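Local coordinates for protein endoribonuclease MazF3 (Mycobacterium tuberculosis, PDB 5UCT) that acts as the toxin of a type II toxin-antitoxin system, an endoribonuclease that cuts mRNA and 23S rRNA, mainly after the first two uridines of UUCCU, at residues V15-R20 against V30-I35; R40-E45 against S61-Q66. One frame throughout, in Å; residues are numbered along the deposited sequence.

Contact 1: residues V15-R20 against V30-I35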
# COMPACT_ATOMS: atom_id res chain seq x y z
N VAL A 15 5.45 -12.77 1.24
CA VAL A 15 5.02 -11.43 0.85
C VAL A 15 5.48 -11.12 -0.57
O VAL A 15 6.47 -11.68 -1.06
CB VAL A 15 5.55 -10.35 1.82
CG1 VAL A 15 4.97 -10.55 3.21
CG2 VAL A 15 7.07 -10.36 1.86
N LEU A 16 4.74 -10.23 -1.23
CA LEU A 16 5.10 -9.71 -2.54
C LEU A 16 5.71 -8.33 -2.36
O LEU A 16 5.07 -7.43 -1.80
CB LEU A 16 3.88 -9.63 -3.45
CG LEU A 16 4.10 -9.14 -4.89
CD1 LEU A 16 4.92 -10.14 -5.70
CD2 LEU A 16 2.77 -8.86 -5.58
N ILE A 17 6.94 -8.15 -2.83
CA ILE A 17 7.62 -6.86 -2.70
C ILE A 17 6.93 -5.86 -3.63
O ILE A 17 7.10 -5.91 -4.85
CB ILE A 17 9.11 -6.97 -3.02
CG1 ILE A 17 9.78 -8.02 -2.12
CG2 ILE A 17 9.77 -5.62 -2.88
CD1 ILE A 17 9.70 -7.71 -0.64
N LEU A 18 6.14 -4.95 -3.05
CA LEU A 18 5.47 -3.94 -3.86
C LEU A 18 6.41 -2.81 -4.24
O LEU A 18 6.33 -2.28 -5.36
CB LEU A 18 4.25 -3.40 -3.12
CG LEU A 18 3.06 -4.35 -3.03
CD1 LEU A 18 1.85 -3.62 -2.47
CD2 LEU A 18 2.75 -4.95 -4.39
N THR A 19 7.29 -2.41 -3.32
CA THR A 19 8.26 -1.37 -3.62
C THR A 19 9.08 -1.75 -4.85
O THR A 19 9.48 -2.90 -5.02
CB THR A 19 9.19 -1.15 -2.42
OG1 THR A 19 8.41 -0.88 -1.26
CG2 THR A 19 10.14 0.01 -2.68
N ARG A 20 9.31 -0.77 -5.72
CA ARG A 20 10.10 -0.99 -6.92
C ARG A 20 11.50 -1.46 -6.56
O ARG A 20 12.13 -0.91 -5.65
CB ARG A 20 10.16 0.30 -7.74
CG ARG A 20 10.64 1.52 -6.96
CD ARG A 20 10.34 2.83 -7.68
NE ARG A 20 10.93 3.97 -6.98
CZ ARG A 20 10.40 4.56 -5.91
NH1 ARG A 20 9.26 4.11 -5.41
NH2 ARG A 20 11.01 5.58 -5.34
N VAL A 30 10.32 -1.22 3.15
CA VAL A 30 9.85 -1.81 1.90
C VAL A 30 8.36 -2.08 2.04
O VAL A 30 7.90 -2.59 3.07
CB VAL A 30 10.63 -3.09 1.55
CG1 VAL A 30 10.63 -4.06 2.73
CG2 VAL A 30 10.05 -3.75 0.31
N THR A 31 7.59 -1.71 1.01
CA THR A 31 6.16 -1.96 0.99
C THR A 31 5.90 -3.32 0.38
O THR A 31 6.41 -3.63 -0.71
CB THR A 31 5.43 -0.87 0.20
OG1 THR A 31 5.72 0.41 0.77
CG2 THR A 31 3.93 -1.10 0.24
N VAL A 32 5.12 -4.15 1.08
CA VAL A 32 4.88 -5.53 0.68
C VAL A 32 3.39 -5.81 0.69
O VAL A 32 2.59 -5.08 1.28
CB VAL A 32 5.61 -6.52 1.61
CG1 VAL A 32 7.11 -6.28 1.59
CG2 VAL A 32 5.08 -6.42 3.03
N ALA A 33 3.01 -6.89 0.01
CA ALA A 33 1.65 -7.40 0.01
C ALA A 33 1.66 -8.83 0.53
O ALA A 33 2.35 -9.68 -0.06
CB ALA A 33 1.02 -7.34 -1.38
N PRO A 34 0.94 -9.15 1.60
CA PRO A 34 1.02 -10.50 2.17
C PRO A 34 0.34 -11.53 1.29
O PRO A 34 -0.54 -11.22 0.48
CB PRO A 34 0.30 -10.35 3.51
CG PRO A 34 -0.67 -9.25 3.28
CD PRO A 34 -0.00 -8.29 2.33
N ILE A 35 0.75 -12.78 1.46
CA ILE A 35 0.21 -13.91 0.72
C ILE A 35 -0.39 -14.88 1.73
O ILE A 35 0.34 -15.46 2.55
CB ILE A 35 1.29 -14.61 -0.13
CG1 ILE A 35 1.90 -13.64 -1.14
CG2 ILE A 35 0.70 -15.79 -0.86
CD1 ILE A 35 2.89 -14.32 -2.03
O HOH W 1 8.04 1.64 -0.77

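Contact 2: residues R40-E45 against S61-Q66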
# COMPACT_ATOMS: atom_id res chain seq x y z
N ARG A 40 -10.49 -15.56 -0.57
CA ARG A 40 -11.80 -14.99 -0.29
C ARG A 40 -12.58 -14.61 -1.53
O ARG A 40 -13.76 -14.24 -1.41
CB ARG A 40 -11.65 -13.75 0.62
CG ARG A 40 -11.24 -14.09 2.05
CD ARG A 40 -11.18 -12.86 2.93
NE ARG A 40 -11.15 -13.21 4.34
CZ ARG A 40 -10.04 -13.50 5.02
NH1 ARG A 40 -8.86 -13.48 4.41
NH2 ARG A 40 -10.11 -13.81 6.30
N GLY A 41 -11.98 -14.70 -2.71
CA GLY A 41 -12.70 -14.35 -3.93
C GLY A 41 -12.93 -12.87 -4.13
O GLY A 41 -13.98 -12.47 -4.65
N LEU A 42 -11.98 -12.04 -3.72
CA LEU A 42 -12.06 -10.60 -3.92
C LEU A 42 -11.33 -10.23 -5.20
O LEU A 42 -10.38 -10.89 -5.61
CB LEU A 42 -11.46 -9.85 -2.73
CG LEU A 42 -12.20 -9.99 -1.40
CD1 LEU A 42 -11.37 -9.46 -0.23
CD2 LEU A 42 -13.54 -9.28 -1.46
N ALA A 43 -11.79 -9.14 -5.84
CA ALA A 43 -11.11 -8.65 -7.03
C ALA A 43 -9.68 -8.21 -6.73
O ALA A 43 -8.82 -8.25 -7.62
CB ALA A 43 -11.90 -7.51 -7.65
N THR A 44 -9.41 -7.78 -5.50
CA THR A 44 -8.10 -7.27 -5.12
C THR A 44 -7.10 -8.38 -4.81
O THR A 44 -6.07 -8.12 -4.19
CB THR A 44 -8.22 -6.35 -3.90
OG1 THR A 44 -8.56 -7.12 -2.74
CG2 THR A 44 -9.31 -5.31 -4.14
N GLU A 45 -7.39 -9.61 -5.23
CA GLU A 45 -6.50 -10.74 -5.01
C GLU A 45 -5.85 -11.15 -6.32
O GLU A 45 -6.44 -11.01 -7.40
CB GLU A 45 -7.26 -11.93 -4.41
CG GLU A 45 -7.93 -11.63 -3.07
CD GLU A 45 -8.81 -12.77 -2.59
OE1 GLU A 45 -9.18 -13.63 -3.42
OE2 GLU A 45 -9.12 -12.81 -1.38
N SER A 61 -2.83 -10.70 -1.28
CA SER A 61 -3.89 -9.87 -0.71
C SER A 61 -3.49 -8.41 -0.81
O SER A 61 -2.74 -7.89 0.03
CB SER A 61 -4.17 -10.28 0.73
OG SER A 61 -5.04 -9.36 1.37
N CYS A 62 -3.98 -7.72 -1.84
CA CYS A 62 -3.63 -6.33 -2.08
C CYS A 62 -4.40 -5.36 -1.20
O CYS A 62 -4.12 -4.15 -1.25
CB CYS A 62 -3.85 -5.97 -3.55
SG CYS A 62 -2.60 -6.64 -4.67
N ASP A 63 -5.37 -5.83 -0.42
CA ASP A 63 -6.06 -4.95 0.52
C ASP A 63 -5.34 -4.83 1.85
O ASP A 63 -5.77 -4.04 2.70
CB ASP A 63 -7.49 -5.45 0.75
CG ASP A 63 -8.48 -4.87 -0.23
OD1 ASP A 63 -8.42 -3.64 -0.47
OD2 ASP A 63 -9.31 -5.63 -0.76
N ASN A 64 -4.26 -5.58 2.05
CA ASN A 64 -3.54 -5.61 3.32
C ASN A 64 -2.07 -5.29 3.13
O ASN A 64 -1.20 -5.84 3.81
CB ASN A 64 -3.70 -6.97 4.00
CG ASN A 64 -5.14 -7.31 4.31
OD1 ASN A 64 -5.66 -8.33 3.87
ND2 ASN A 64 -5.79 -6.46 5.09
N THR A 65 -1.75 -4.39 2.21
CA THR A 65 -0.36 -4.03 1.98
C THR A 65 0.21 -3.31 3.20
O THR A 65 -0.48 -2.57 3.90
CB THR A 65 -0.23 -3.13 0.75
OG1 THR A 65 -0.65 -1.80 1.09
CG2 THR A 65 -1.09 -3.66 -0.39
N GLN A 66 1.50 -3.55 3.46
CA GLN A 66 2.17 -2.99 4.62
C GLN A 66 3.57 -2.54 4.23
O GLN A 66 4.20 -3.12 3.34
CB GLN A 66 2.26 -4.01 5.77
CG GLN A 66 0.91 -4.56 6.24
CD GLN A 66 0.23 -3.67 7.26
OE1 GLN A 66 0.77 -2.63 7.65
NE2 GLN A 66 -0.95 -4.07 7.72
O HOH W 2 -6.85 -8.07 -1.21

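Contact 1: residues V15-R20 against V30-I35
Val30 meets Ile17 through one methyl each, CG2 to CG2 at 3.7 Å, the two side chains crossing at about a right angle. With Val32 and Val15 they lie on one face of the beta hairpin of strands 12-17 and 29-36, part of the SH3-like MazF sheet. At Thr31 the pairing changes character, because the chain has left the strand after Ile17. Thr31 O accepts both Leu18 N (2.7 Å) and Thr19 N, each donor tilted somewhat from the carbonyl plane, while Thr31 N donates to Thr19 OG1 at 2.6 Å. That hydroxyl stands beside its own backbone N (chi1 -55°), turned to the neighbouring strand, and donates a hydrogen bond to a water that also accepts from Thr31 OG1; the latter has a further hydrogen bond to Thr67. Val32 sets CB against CB of Val15 and offers CG1 to Ile17 CD1, 3.7 Å away. On the other face, Ala33 CB touches Leu18 CD1 at 4.0 Å; Leu16 and Leu18 also pack on Leu88 of helix 85-96. The backbone of Ala33 forms the regular hydrogen-bonded pair with Leu16: Leu16 N to Ala33 O is 2.7 Å, and Ala33 N to Leu16 O is 2.8 Å. Pro34 CA packs on Val15 CG1. A threonine hydroxyl thus takes over from a strand carbonyl, so the buried amide of Thr31 stays satisfied where regular pairing stops.

Contact 2: residues R40-E45 against S61-Q66
Thr44 and Asp63 supply the side-chain hydrogen bond of this contact, OG1 donating to OD2 at 2.6 Å. The hydroxyl reaches the carboxylate from above, 59° out of its plane, and the two side chains cross at about a right angle. Thr44 OG1 sits between its backbone N and carbonyl carbon (chi1 70°), which turns it to Asp63 and also to a bridging water. That water donates to Thr44 OG1 and accepts from Asp63 N at 2.8 Å, so the hydroxyl and the amide of the facing loop share one solvent molecule. The other carboxylate oxygen, OD1, has a long, weak ion pair with Arg20 of the second subunit.

The backbone adds a single direct bond: Cys62 N gives to Thr44 O at 3.2 Å, nearly in line with the C=O direction (162°). Beyond these bonds the side chains touch little: Cys62 CB lies beside Thr44 O, and Leu42 CD1 only approaches Asp63 OD2. Ala91 and Ile92 of helix 85-96 pack against Cys62, and Ala95 against both Thr44 and Asp63.

Each segment is also braced from within. Glu45 OE2 takes Arg40 N at 3.2 Å on its syn lone pair, while OE1 receives weak bonds from the amides of Gly41 and Leu42; the carboxylate therefore gathers the loop leading into its own turn. Across from it, Ser61 OG donates to Asn64 OD1 at 2.8 Å.

A type I turn from Leu42 to Glu45 and the antiparallel bridge of Glu45 with Ser61 place all this at the mouth of the 45-48/58-61 strand pair, part of the curled, SH3-like sheet of the MazF family.

How the contacts relate
From the N terminus, contact 1 comes first: it closes the eleven-residue connection (residues 18-28) between strands 12-17 and 29-36. The chain then leaves strand 29-36 by a loop, and contact 2 closes the next excursion, which runs out along strand 45-48 and back along 58-61. The two closures stand in series, neither nesting nor crossing. Strand 29-36 nevertheless joins them: probable hydrogen bonds link Pro34 O to Ser61 N at 2.9 Å and Val32 N to Gln66 O at 2.7 Å, so the hairpin of contact 1 borders the loop of contact 2. Helix 85-96 packs against both, and both touch the second subunit.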